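Long-range contacts in alpha-/beta-galactoside alpha-2,3-sialyltransferase (Photobacterium phosphoreum, PDB 2ZWI), which probably transfers sialic acid from a CMP-activated donor to galactosides through an alpha-2,3 linkage, and binds cytidine-5'-monophosphate: residues S324-S328 and M355-I360; D316-G322 and V333-F339; T169-A175 and N194-W200. One frame throughout, in Å; residues are numbered along the deposited sequence.

How the contacts relate
The three contacts span both sheets of a GT-B fold. Contact 3 comes first along the chain and joins strands 168-172 and 195-197 at the edge of the seven-stranded parallel sheet. Contacts 2 and 1 follow with their segments alternating. Contact 2 lies in the six-stranded parallel sheet, its centre about 10 Å from that of contact 1, where F326 packs on V318 and I338. Contact 1 lies about 14 Å from contact 3 (centres) and meets it through a probable hydrogen bond from R174 NH2 to L358 O. Contacts 2 and 3, centres about 23 Å apart, do not touch; contact 1 joins the two sheet regions where CMP is bound, consistent with the interdomain site of a GT-B enzyme.

Contact 1 of 3, residues S324-S328 and M355-I360; sequences SVFFS and MIELNI. With C5P (cytidine-5'-monophosphate), chain C.
Three side chains of 355-360 gather round the ring of F327: I360 over one face, M355 and L358 obliquely. I360 reaches it with its CD1 methyl, which sits 3.9 Å from the ring centroid and 23° off the normal, a CH-pi contact displaced toward the rim. M355 comes at the far end of the ring: its CG is 3.5 Å from F327 CZ, and its SD, 4.9 Å from the centroid, makes a slanting Met-aromatic contact. L358 CD1 lies 3.9 Å from F327 CE1.

M355 serves both phenylalanines because its chain bends at the last torsion (chi3 84°). That turn carries CE past the F327 ring to F326 CB, 3.6 Å away. The same F326 CB is met by CG2 of I360, so the two branches of this isoleucine are divided between neighbouring aromatic residues. The contact is largely buried, and the closest side-chain pairs are all apolar.

The side chain of I360 is brought in by the end of helix 350-357. N359 has a positive phi (56°), and bonds from I360 N to M355 O and from N359 N to I356 O complete a Schellman motif, which turns the chain back toward F326 and F327.

At the other end of 324-328 lies the nucleotide. Its phosphate oxygen O1P receives two bonds from one residue, S324 N at 2.9 Å and S324 OG at 2.6 Å, while V325 CG2 packs against the cytosine. S324 OG is also bonded to S114 N, from the part of the chain that carries the seven-stranded sheet. A phosphate held at the start of a short, weakly bonded helix that follows a parallel strand is an arrangement consistent with the nucleotide site of a GT-B glycosyltransferase.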
loop_
_atom_site.group_PDB
_atom_site.type_symbol
_atom_site.label_atom_id
_atom_site.label_comp_id
_atom_site.label_asym_id
_atom_site.label_seq_id
_atom_site.Cartn_x
_atom_site.Cartn_y
_atom_site.Cartn_z
ATOM N N SER A 324 -8.368 0.158 -1.197
ATOM C CA SER A 324 -7.138 0.362 -0.426
ATOM C C SER A 324 -6.765 1.833 -0.256
ATOM O O SER A 324 -6.102 2.188 0.719
ATOM C CB SER A 324 -5.963 -0.372 -1.073
ATOM O OG SER A 324 -6.259 -1.744 -1.242
ATOM N N VAL A 325 -7.182 2.677 -1.202
ATOM C CA VAL A 325 -6.914 4.133 -1.155
ATOM C C VAL A 325 -7.279 4.764 0.196
ATOM O O VAL A 325 -6.505 5.552 0.753
ATOM C CB VAL A 325 -7.662 4.894 -2.291
ATOM C CG1 VAL A 325 -7.686 6.407 -2.029
ATOM C CG2 VAL A 325 -7.028 4.605 -3.634
ATOM N N PHE A 326 -8.448 4.406 0.725
ATOM C CA PHE A 326 -8.931 4.980 1.982
ATOM C C PHE A 326 -8.069 4.619 3.199
ATOM O O PHE A 326 -8.145 5.305 4.209
ATOM C CB PHE A 326 -10.391 4.587 2.250
ATOM C CG PHE A 326 -11.374 5.096 1.216
ATOM C CD1 PHE A 326 -11.906 6.388 1.307
ATOM C CD2 PHE A 326 -11.793 4.272 0.173
ATOM C CE1 PHE A 326 -12.842 6.853 0.359
ATOM C CE2 PHE A 326 -12.720 4.720 -0.771
ATOM C CZ PHE A 326 -13.245 6.017 -0.687
ATOM N N PHE A 327 -7.263 3.554 3.103
ATOM C CA PHE A 327 -6.357 3.137 4.193
ATOM C C PHE A 327 -5.127 4.031 4.357
ATOM O O PHE A 327 -4.585 4.146 5.462
ATOM C CB PHE A 327 -5.902 1.686 4.006
ATOM C CG PHE A 327 -6.958 0.668 4.338
ATOM C CD1 PHE A 327 -7.006 0.084 5.604
ATOM C CD2 PHE A 327 -7.904 0.288 3.386
ATOM C CE1 PHE A 327 -7.990 -0.860 5.913
ATOM C CE2 PHE A 327 -8.892 -0.658 3.696
ATOM C CZ PHE A 327 -8.929 -1.228 4.955
ATOM N N SER A 328 -4.673 4.648 3.272
ATOM C CA SER A 328 -3.500 5.529 3.339
ATOM C C SER A 328 -3.871 7.012 3.357
ATOM O O SER A 328 -3.012 7.876 3.571
ATOM C CB SER A 328 -2.529 5.236 2.195
ATOM O OG SER A 328 -3.145 5.442 0.943
ATOM N N MET A 355 -12.708 -1.196 8.293
ATOM C CA MET A 355 -12.708 0.234 7.955
ATOM C C MET A 355 -13.483 1.042 8.997
ATOM O O MET A 355 -13.083 2.156 9.353
ATOM C CB MET A 355 -13.212 0.467 6.529
ATOM C CG MET A 355 -12.219 -0.063 5.470
ATOM S SD MET A 355 -12.734 0.058 3.741
ATOM C CE MET A 355 -12.266 1.744 3.372
ATOM N N ILE A 356 -14.568 0.470 9.519
ATOM C CA ILE A 356 -15.275 1.106 10.642
ATOM C C ILE A 356 -14.395 1.156 11.898
ATOM O O ILE A 356 -14.248 2.221 12.515
ATOM C CB ILE A 356 -16.644 0.437 10.921
ATOM C CG1 ILE A 356 -17.646 0.816 9.825
ATOM C CG2 ILE A 356 -17.177 0.819 12.305
ATOM C CD1 ILE A 356 -18.884 -0.111 9.764
ATOM N N GLU A 357 -13.797 0.019 12.256
ATOM C CA GLU A 357 -12.943 -0.071 13.458
ATOM C C GLU A 357 -11.763 0.903 13.454
ATOM O O GLU A 357 -11.381 1.428 14.509
ATOM C CB GLU A 357 -12.438 -1.502 13.676
ATOM C CG GLU A 357 -13.535 -2.507 14.016
ATOM C CD GLU A 357 -14.328 -2.114 15.258
ATOM O OE1 GLU A 357 -15.572 -2.007 15.176
ATOM O OE2 GLU A 357 -13.693 -1.893 16.310
ATOM N N LEU A 358 -11.209 1.153 12.269
ATOM C CA LEU A 358 -10.088 2.086 12.094
ATOM C C LEU A 358 -10.511 3.544 11.946
ATOM O O LEU A 358 -9.674 4.423 11.727
ATOM C CB LEU A 358 -9.259 1.674 10.875
ATOM C CG LEU A 358 -8.397 0.426 11.078
ATOM C CD1 LEU A 358 -7.923 -0.082 9.740
ATOM C CD2 LEU A 358 -7.215 0.757 11.969
ATOM N N ASN A 359 -11.813 3.786 12.058
ATOM C CA ASN A 359 -12.397 5.117 11.890
ATOM C C ASN A 359 -12.049 5.752 10.542
ATOM O O ASN A 359 -11.884 6.962 10.438
ATOM C CB ASN A 359 -12.015 6.031 13.067
ATOM C CG ASN A 359 -12.388 5.430 14.401
ATOM O OD1 ASN A 359 -13.552 5.450 14.799
ATOM N ND2 ASN A 359 -11.401 4.877 15.101
ATOM N N ILE A 360 -11.925 4.909 9.520
ATOM C CA ILE A 360 -11.733 5.361 8.147
ATOM C C ILE A 360 -13.059 5.939 7.633
ATOM O O ILE A 360 -13.084 6.874 6.832
ATOM C CB ILE A 360 -11.223 4.193 7.248
ATOM C CG1 ILE A 360 -9.757 3.866 7.600
ATOM C CG2 ILE A 360 -11.358 4.540 5.762
ATOM C CD1 ILE A 360 -9.253 2.542 7.047
HETATM O O3P C5P C . -9.109 -0.361 -4.809
HETATM P P C5P C . -7.923 -1.236 -4.672
HETATM O O1P C5P C . -7.923 -1.798 -3.283
HETATM O O2P C5P C . -7.899 -2.214 -5.817
HETATM O "O5'" C5P C . -6.661 -0.263 -4.797
HETATM C "C5'" C5P C . -5.336 -0.756 -4.975
HETATM C "C4'" C5P C . -4.462 0.420 -5.380
HETATM O "O4'" C5P C . -4.953 1.016 -6.596
HETATM C "C3'" C5P C . -4.524 1.549 -4.360
HETATM O "O3'" C5P C . -3.585 1.359 -3.309
HETATM C "C2'" C5P C . -4.171 2.759 -5.184
HETATM O "O2'" C5P C . -2.776 2.753 -5.506
HETATM C "C1'" C5P C . -4.844 2.449 -6.504
HETATM N N1 C5P C . -6.142 3.100 -6.724
HETATM C C2 C5P C . -6.148 4.446 -7.147
HETATM N N3 C5P C . -7.312 5.071 -7.412
HETATM C C4 C5P C . -8.487 4.424 -7.261
HETATM C C5 C5P C . -8.519 3.097 -6.849
HETATM C C6 C5P C . -7.308 2.442 -6.584
HETATM O O2 C5P C . -5.075 5.077 -7.260
HETATM N N4 C5P C . -9.632 5.087 -7.549
#

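Contact 2 of 3, residues D316-G322 and V333-F339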
loop_
_atom_site.group_PDB
_atom_site.type_symbol
_atom_site.label_atom_id
_atom_site.label_comp_id
_atom_site.label_asym_id
_atom_site.label_seq_id
_atom_site.Cartn_x
_atom_site.Cartn_y
_atom_site.Cartn_z
ATOM N N ASP A 316 -10.331 18.444 -0.350
ATOM C CA ASP A 316 -10.963 18.737 0.913
ATOM C C ASP A 316 -11.733 17.535 1.425
ATOM O O ASP A 316 -11.846 17.322 2.640
ATOM C CB ASP A 316 -11.874 19.953 0.770
ATOM C CG ASP A 316 -11.091 21.213 0.490
ATOM O OD1 ASP A 316 -10.406 21.687 1.422
ATOM O OD2 ASP A 316 -11.131 21.708 -0.659
ATOM N N ALA A 317 -12.243 16.738 0.490
ATOM C CA ALA A 317 -13.111 15.640 0.827
ATOM C C ALA A 317 -13.023 14.548 -0.206
ATOM O O ALA A 317 -12.588 14.765 -1.347
ATOM C CB ALA A 317 -14.569 16.115 0.980
ATOM N N VAL A 318 -13.476 13.371 0.207
ATOM C CA VAL A 318 -13.345 12.178 -0.588
ATOM C C VAL A 318 -14.598 11.339 -0.371
ATOM O O VAL A 318 -15.309 11.516 0.623
ATOM C CB VAL A 318 -12.032 11.450 -0.171
ATOM C CG1 VAL A 318 -12.284 10.313 0.831
ATOM C CG2 VAL A 318 -11.257 11.001 -1.373
ATOM N N GLY A 319 -14.897 10.475 -1.333
ATOM C CA GLY A 319 -15.982 9.501 -1.215
ATOM C C GLY A 319 -15.898 8.555 -2.396
ATOM O O GLY A 319 -15.209 8.838 -3.376
ATOM N N GLY A 320 -16.566 7.412 -2.308
ATOM C CA GLY A 320 -16.585 6.516 -3.446
ATOM C C GLY A 320 -16.707 5.077 -3.051
ATOM O O GLY A 320 -17.514 4.727 -2.201
ATOM N N MET A 321 -15.880 4.252 -3.671
ATOM C CA MET A 321 -16.033 2.809 -3.627
ATOM C C MET A 321 -14.984 2.200 -2.721
ATOM O O MET A 321 -13.876 2.723 -2.627
ATOM C CB MET A 321 -15.896 2.247 -5.054
ATOM C CG MET A 321 -16.573 3.117 -6.160
ATOM S SD MET A 321 -18.358 3.245 -5.893
ATOM C CE MET A 321 -18.768 1.496 -5.661
ATOM N N GLY A 322 -15.338 1.105 -2.047
ATOM C CA GLY A 322 -14.405 0.378 -1.181
ATOM C C GLY A 322 -13.087 0.152 -1.896
ATOM O O GLY A 322 -13.080 -0.359 -3.016
ATOM N N VAL A 333 -8.620 14.621 5.702
ATOM C CA VAL A 333 -9.568 14.699 4.584
ATOM C C VAL A 333 -10.896 14.027 4.954
ATOM O O VAL A 333 -10.922 12.890 5.411
ATOM C CB VAL A 333 -8.948 14.300 3.175
ATOM C CG1 VAL A 333 -7.617 13.581 3.314
ATOM C CG2 VAL A 333 -9.933 13.556 2.265
ATOM N N GLU A 334 -11.984 14.764 4.804
ATOM C CA GLU A 334 -13.312 14.259 5.144
ATOM C C GLU A 334 -13.755 13.124 4.218
ATOM O O GLU A 334 -13.719 13.264 3.001
ATOM C CB GLU A 334 -14.330 15.394 5.098
ATOM C CG GLU A 334 -15.771 14.942 5.409
ATOM C CD GLU A 334 -16.828 15.970 5.015
ATOM O OE1 GLU A 334 -16.497 16.971 4.339
ATOM O OE2 GLU A 334 -18.007 15.765 5.375
ATOM N N ASN A 335 -14.182 12.005 4.801
ATOM C CA ASN A 335 -14.771 10.910 4.035
ATOM C C ASN A 335 -16.299 11.025 4.065
ATOM O O ASN A 335 -16.906 10.829 5.113
ATOM C CB ASN A 335 -14.325 9.567 4.621
ATOM C CG ASN A 335 -14.693 8.373 3.743
ATOM O OD1 ASN A 335 -14.522 7.228 4.153
ATOM N ND2 ASN A 335 -15.201 8.630 2.548
ATOM N N LYS A 336 -16.917 11.348 2.932
ATOM C CA LYS A 336 -18.360 11.571 2.903
ATOM C C LYS A 336 -19.215 10.301 2.839
ATOM O O LYS A 336 -20.317 10.271 3.387
ATOM C CB LYS A 336 -18.755 12.551 1.785
ATOM C CG LYS A 336 -18.277 13.981 2.026
ATOM C CD LYS A 336 -18.982 14.951 1.104
ATOM C CE LYS A 336 -18.474 16.365 1.273
ATOM N NZ LYS A 336 -18.751 16.907 2.613
ATOM N N PHE A 337 -18.709 9.263 2.169
ATOM C CA PHE A 337 -19.426 7.992 1.994
ATOM C C PHE A 337 -18.498 6.963 1.348
ATOM O O PHE A 337 -17.596 7.336 0.600
ATOM C CB PHE A 337 -20.690 8.170 1.126
ATOM C CG PHE A 337 -20.432 8.798 -0.228
ATOM C CD1 PHE A 337 -20.044 8.015 -1.315
ATOM C CD2 PHE A 337 -20.569 10.173 -0.411
ATOM C CE1 PHE A 337 -19.797 8.588 -2.560
ATOM C CE2 PHE A 337 -20.322 10.754 -1.654
ATOM C CZ PHE A 337 -19.936 9.955 -2.729
ATOM N N ILE A 338 -18.697 5.681 1.660
ATOM C CA ILE A 338 -18.065 4.601 0.893
ATOM C C ILE A 338 -19.112 3.561 0.501
ATOM O O ILE A 338 -19.883 3.099 1.348
ATOM C CB ILE A 338 -16.903 3.892 1.652
ATOM C CG1 ILE A 338 -15.877 4.898 2.193
ATOM C CG2 ILE A 338 -16.196 2.902 0.732
ATOM C CD1 ILE A 338 -14.707 4.224 2.952
ATOM N N PHE A 339 -19.149 3.215 -0.783
ATOM C CA PHE A 339 -20.022 2.151 -1.269
ATOM C C PHE A 339 -19.253 0.863 -1.442
ATOM O O PHE A 339 -18.139 0.849 -1.971
ATOM C CB PHE A 339 -20.710 2.516 -2.586
ATOM C CG PHE A 339 -21.927 3.381 -2.408
ATOM C CD1 PHE A 339 -23.207 2.847 -2.566
ATOM C CD2 PHE A 339 -21.795 4.723 -2.057
ATOM C CE1 PHE A 339 -24.339 3.644 -2.386
ATOM C CE2 PHE A 339 -22.917 5.519 -1.867
ATOM C CZ PHE A 339 -24.190 4.986 -2.039
#
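A317 pairs with E334 and M321 with F339 as parallel neighbours, the two strands of a beta-alpha-beta unit whose short helix is 325-328; their axes come within 4.5 Å and diverge by 13°. The register slips by one residue between the V318–N335 and G320–I338 pairs. This is a beta bulge: K336 and F337 together stand against G319 alone.

Backbone hydrogen bonds continue through the bulge. V318 N binds E334 O and K336 N binds V318 O, both at 2.8 Å. Beyond it, G320 N binds F337 O, F339 N binds G320 O, and G322 N binds F339 O. V318 O also draws a weak bond from N335 ND2.

Within 333-339, K336 bends at its end (chi4 -64°), and its NZ approaches E334 OE1 from above the carboxylate plane, 2.8 Å away, forming a salt bridge. A317 CB touches K336 CE at 3.9 Å.

Apolar packing is spread along the pair: V333 CG2 touches V318 CB, and the twice-bent M321 chain sets CE 3.8 Å from F339 CB. At the bulge the backbone meets a ring, for G319 CA lies over the centre of F337, 4.2 Å from its centroid and 12° off the normal.

Contact 3 of 3, residues T169-A175 and N194-W200; sequences TYHMLRA and NIKQMKW. With GOL (glycerol), chain H.
Y170 and I195 face each other as parallel strand partners, the last pair of strands in the seven-stranded sheet of this GT-B fold; helix 185-191 connects them as a beta-alpha-beta unit. Four nearly straight backbone bonds join the strands, from Y170 N to N194 O through to M198 N to M172 O.

Where strand 168-172 ends, the side chain of Q197 takes over the pairing. Its CB lies 4.1 Å from A175 CB. With CG anti to the backbone N (chi1 170°) and a bend at chi2 (58°), the amide is folded over the turn at 173-175. There CD passes 3.7 Å from L173 O. OE1 accepts a bond from A175 N at 2.9 Å, and NE2 gives two: one to L173 O at 3.0 Å, which it reaches from above the carbonyl plane, the other to M198 O, along a lone pair. Three bonds thus fix the rotation of the amide and hold the turn against the edge strand.

Beside it, I195 CD1 rests against both M172 SD and Y170 CB, while I195 CG2 presses on A175 CB at a tight 3.4 Å. L173 CD1 packs against M198 SD. A glycerol, probably from the crystallisation liquor, links W200 to L173: its O3 takes a bond from W200 NE1 at 2.9 Å and gives one to L173 O at 2.8 Å.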
loop_
_atom_site.group_PDB
_atom_site.type_symbol
_atom_site.label_atom_id
_atom_site.label_comp_id
_atom_site.label_asym_id
_atom_site.label_seq_id
_atom_site.Cartn_x
_atom_site.Cartn_y
_atom_site.Cartn_z
ATOM N N THR A 169 11.282 -5.100 10.292
ATOM C CA THR A 169 10.328 -4.014 10.540
ATOM C C THR A 169 9.108 -4.152 9.618
ATOM O O THR A 169 9.249 -4.411 8.424
ATOM C CB THR A 169 10.983 -2.629 10.407
ATOM O OG1 THR A 169 11.988 -2.478 11.426
ATOM C CG2 THR A 169 9.956 -1.508 10.565
ATOM N N TYR A 170 7.915 -4.021 10.205
ATOM C CA TYR A 170 6.660 -3.997 9.438
ATOM C C TYR A 170 6.173 -2.566 9.339
ATOM O O TYR A 170 5.756 -1.958 10.337
ATOM C CB TYR A 170 5.592 -4.880 10.081
ATOM C CG TYR A 170 5.889 -6.345 9.899
ATOM C CD1 TYR A 170 5.624 -6.969 8.677
ATOM C CD2 TYR A 170 6.461 -7.092 10.915
ATOM C CE1 TYR A 170 5.913 -8.284 8.476
ATOM C CE2 TYR A 170 6.754 -8.451 10.727
ATOM C CZ TYR A 170 6.477 -9.029 9.495
ATOM O OH TYR A 170 6.738 -10.350 9.256
ATOM N N HIS A 171 6.253 -2.021 8.135
ATOM C CA HIS A 171 5.734 -0.689 7.880
ATOM C C HIS A 171 4.253 -0.840 7.542
ATOM O O HIS A 171 3.900 -1.438 6.519
ATOM C CB HIS A 171 6.503 -0.055 6.742
ATOM C CG HIS A 171 7.985 -0.008 6.970
ATOM N ND1 HIS A 171 8.654 1.162 7.249
ATOM C CD2 HIS A 171 8.924 -0.982 6.954
ATOM C CE1 HIS A 171 9.944 0.914 7.388
ATOM N NE2 HIS A 171 10.136 -0.381 7.210
ATOM N N MET A 172 3.386 -0.337 8.415
ATOM C CA MET A 172 1.959 -0.615 8.280
ATOM C C MET A 172 1.117 0.600 7.916
ATOM O O MET A 172 1.305 1.697 8.445
ATOM C CB MET A 172 1.408 -1.236 9.567
ATOM C CG MET A 172 2.057 -2.568 9.978
ATOM S SD MET A 172 1.236 -3.258 11.435
ATOM C CE MET A 172 -0.321 -3.785 10.694
ATOM N N LEU A 173 0.153 0.378 7.033
ATOM C CA LEU A 173 -0.842 1.383 6.703
ATOM C C LEU A 173 -1.468 1.969 7.947
ATOM O O LEU A 173 -1.603 3.181 8.066
ATOM C CB LEU A 173 -1.933 0.757 5.840
ATOM C CG LEU A 173 -2.135 1.170 4.387
ATOM C CD1 LEU A 173 -1.065 2.104 3.821
ATOM C CD2 LEU A 173 -2.382 -0.052 3.514
ATOM N N ARG A 174 -1.847 1.095 8.877
ATOM C CA ARG A 174 -2.472 1.531 10.112
ATOM C C ARG A 174 -1.937 0.670 11.246
ATOM O O ARG A 174 -2.539 -0.341 11.606
ATOM C CB ARG A 174 -4.015 1.430 10.018
ATOM C CG ARG A 174 -4.695 2.452 9.091
ATOM C CD ARG A 174 -4.591 3.906 9.637
ATOM N NE ARG A 174 -5.232 4.061 10.943
ATOM C CZ ARG A 174 -6.491 4.444 11.127
ATOM N NH1 ARG A 174 -7.255 4.748 10.096
ATOM N NH2 ARG A 174 -6.979 4.536 12.353
ATOM N N ALA A 175 -0.786 1.071 11.786
ATOM C CA ALA A 175 -0.174 0.401 12.926
ATOM C C ALA A 175 -1.113 0.349 14.149
ATOM O O ALA A 175 -0.987 -0.535 14.993
ATOM C CB ALA A 175 1.143 1.087 13.289
ATOM N N ASN A 194 8.355 -4.265 16.506
ATOM C CA ASN A 194 8.752 -4.374 15.105
ATOM C C ASN A 194 7.874 -3.567 14.135
ATOM O O ASN A 194 8.030 -3.681 12.929
ATOM C CB ASN A 194 8.729 -5.852 14.692
ATOM C CG ASN A 194 9.471 -6.753 15.681
ATOM O OD1 ASN A 194 10.648 -6.531 15.984
ATOM N ND2 ASN A 194 8.780 -7.767 16.189
ATOM N N ILE A 195 6.962 -2.755 14.664
ATOM C CA ILE A 195 5.980 -2.027 13.850
ATOM C C ILE A 195 6.353 -0.556 13.701
ATOM O O ILE A 195 6.723 0.098 14.683
ATOM C CB ILE A 195 4.559 -2.088 14.487
ATOM C CG1 ILE A 195 4.096 -3.531 14.722
ATOM C CG2 ILE A 195 3.538 -1.347 13.636
ATOM C CD1 ILE A 195 3.910 -4.339 13.454
ATOM N N LYS A 196 6.262 -0.061 12.469
ATOM C CA LYS A 196 6.306 1.371 12.162
ATOM C C LYS A 196 5.004 1.767 11.481
ATOM O O LYS A 196 4.492 1.020 10.655
ATOM C CB LYS A 196 7.461 1.705 11.215
ATOM C CG LYS A 196 8.810 1.835 11.895
ATOM C CD LYS A 196 9.903 2.184 10.922
ATOM C CE LYS A 196 11.238 2.246 11.646
ATOM N NZ LYS A 196 12.318 2.633 10.722
ATOM N N GLN A 197 4.475 2.931 11.859
ATOM C CA GLN A 197 3.362 3.570 11.154
ATOM C C GLN A 197 3.900 4.196 9.872
ATOM O O GLN A 197 4.842 4.989 9.919
ATOM C CB GLN A 197 2.697 4.637 12.045
ATOM C CG GLN A 197 1.676 5.543 11.326
ATOM C CD GLN A 197 0.559 4.748 10.691
ATOM O OE1 GLN A 197 -0.043 3.882 11.327
ATOM N NE2 GLN A 197 0.303 5.004 9.418
ATOM N N MET A 198 3.326 3.821 8.726
ATOM C CA MET A 198 3.684 4.476 7.462
ATOM C C MET A 198 3.477 5.979 7.580
ATOM O O MET A 198 2.410 6.433 8.033
ATOM C CB MET A 198 2.863 3.947 6.289
ATOM C CG MET A 198 3.365 2.646 5.712
ATOM S SD MET A 198 2.376 2.191 4.284
ATOM C CE MET A 198 2.978 0.556 3.919
ATOM N N LYS A 199 4.503 6.738 7.197
ATOM C CA LYS A 199 4.441 8.202 7.215
ATOM C C LYS A 199 4.217 8.778 5.820
ATOM O O LYS A 199 4.627 8.187 4.814
ATOM C CB LYS A 199 5.704 8.804 7.845
ATOM C CG LYS A 199 5.971 8.316 9.269
ATOM C CD LYS A 199 4.790 8.550 10.219
ATOM C CE LYS A 199 4.682 10.008 10.637
ATOM N NZ LYS A 199 3.888 10.138 11.891
ATOM N N TRP A 200 3.563 9.934 5.769
ATOM C CA TRP A 200 3.179 10.552 4.504
ATOM C C TRP A 200 3.553 12.040 4.436
ATOM O O TRP A 200 3.176 12.756 3.497
ATOM C CB TRP A 200 1.676 10.340 4.249
ATOM C CG TRP A 200 1.283 8.863 4.103
ATOM C CD1 TRP A 200 0.720 8.062 5.058
ATOM C CD2 TRP A 200 1.437 8.036 2.934
ATOM N NE1 TRP A 200 0.515 6.793 4.560
ATOM C CE2 TRP A 200 0.946 6.749 3.261
ATOM C CE3 TRP A 200 1.932 8.262 1.643
ATOM C CZ2 TRP A 200 0.947 5.689 2.352
ATOM C CZ3 TRP A 200 1.945 7.199 0.730
ATOM C CH2 TRP A 200 1.439 5.932 1.091
HETATM C C1 GOL H . -3.300 7.079 8.501
HETATM O O1 GOL H . -4.364 7.995 8.617
HETATM C C2 GOL H . -2.778 7.011 7.069
HETATM O O2 GOL H . -2.523 8.320 6.600
HETATM C C3 GOL H . -1.460 6.248 7.097
HETATM O O3 GOL H . -1.404 5.231 6.121
#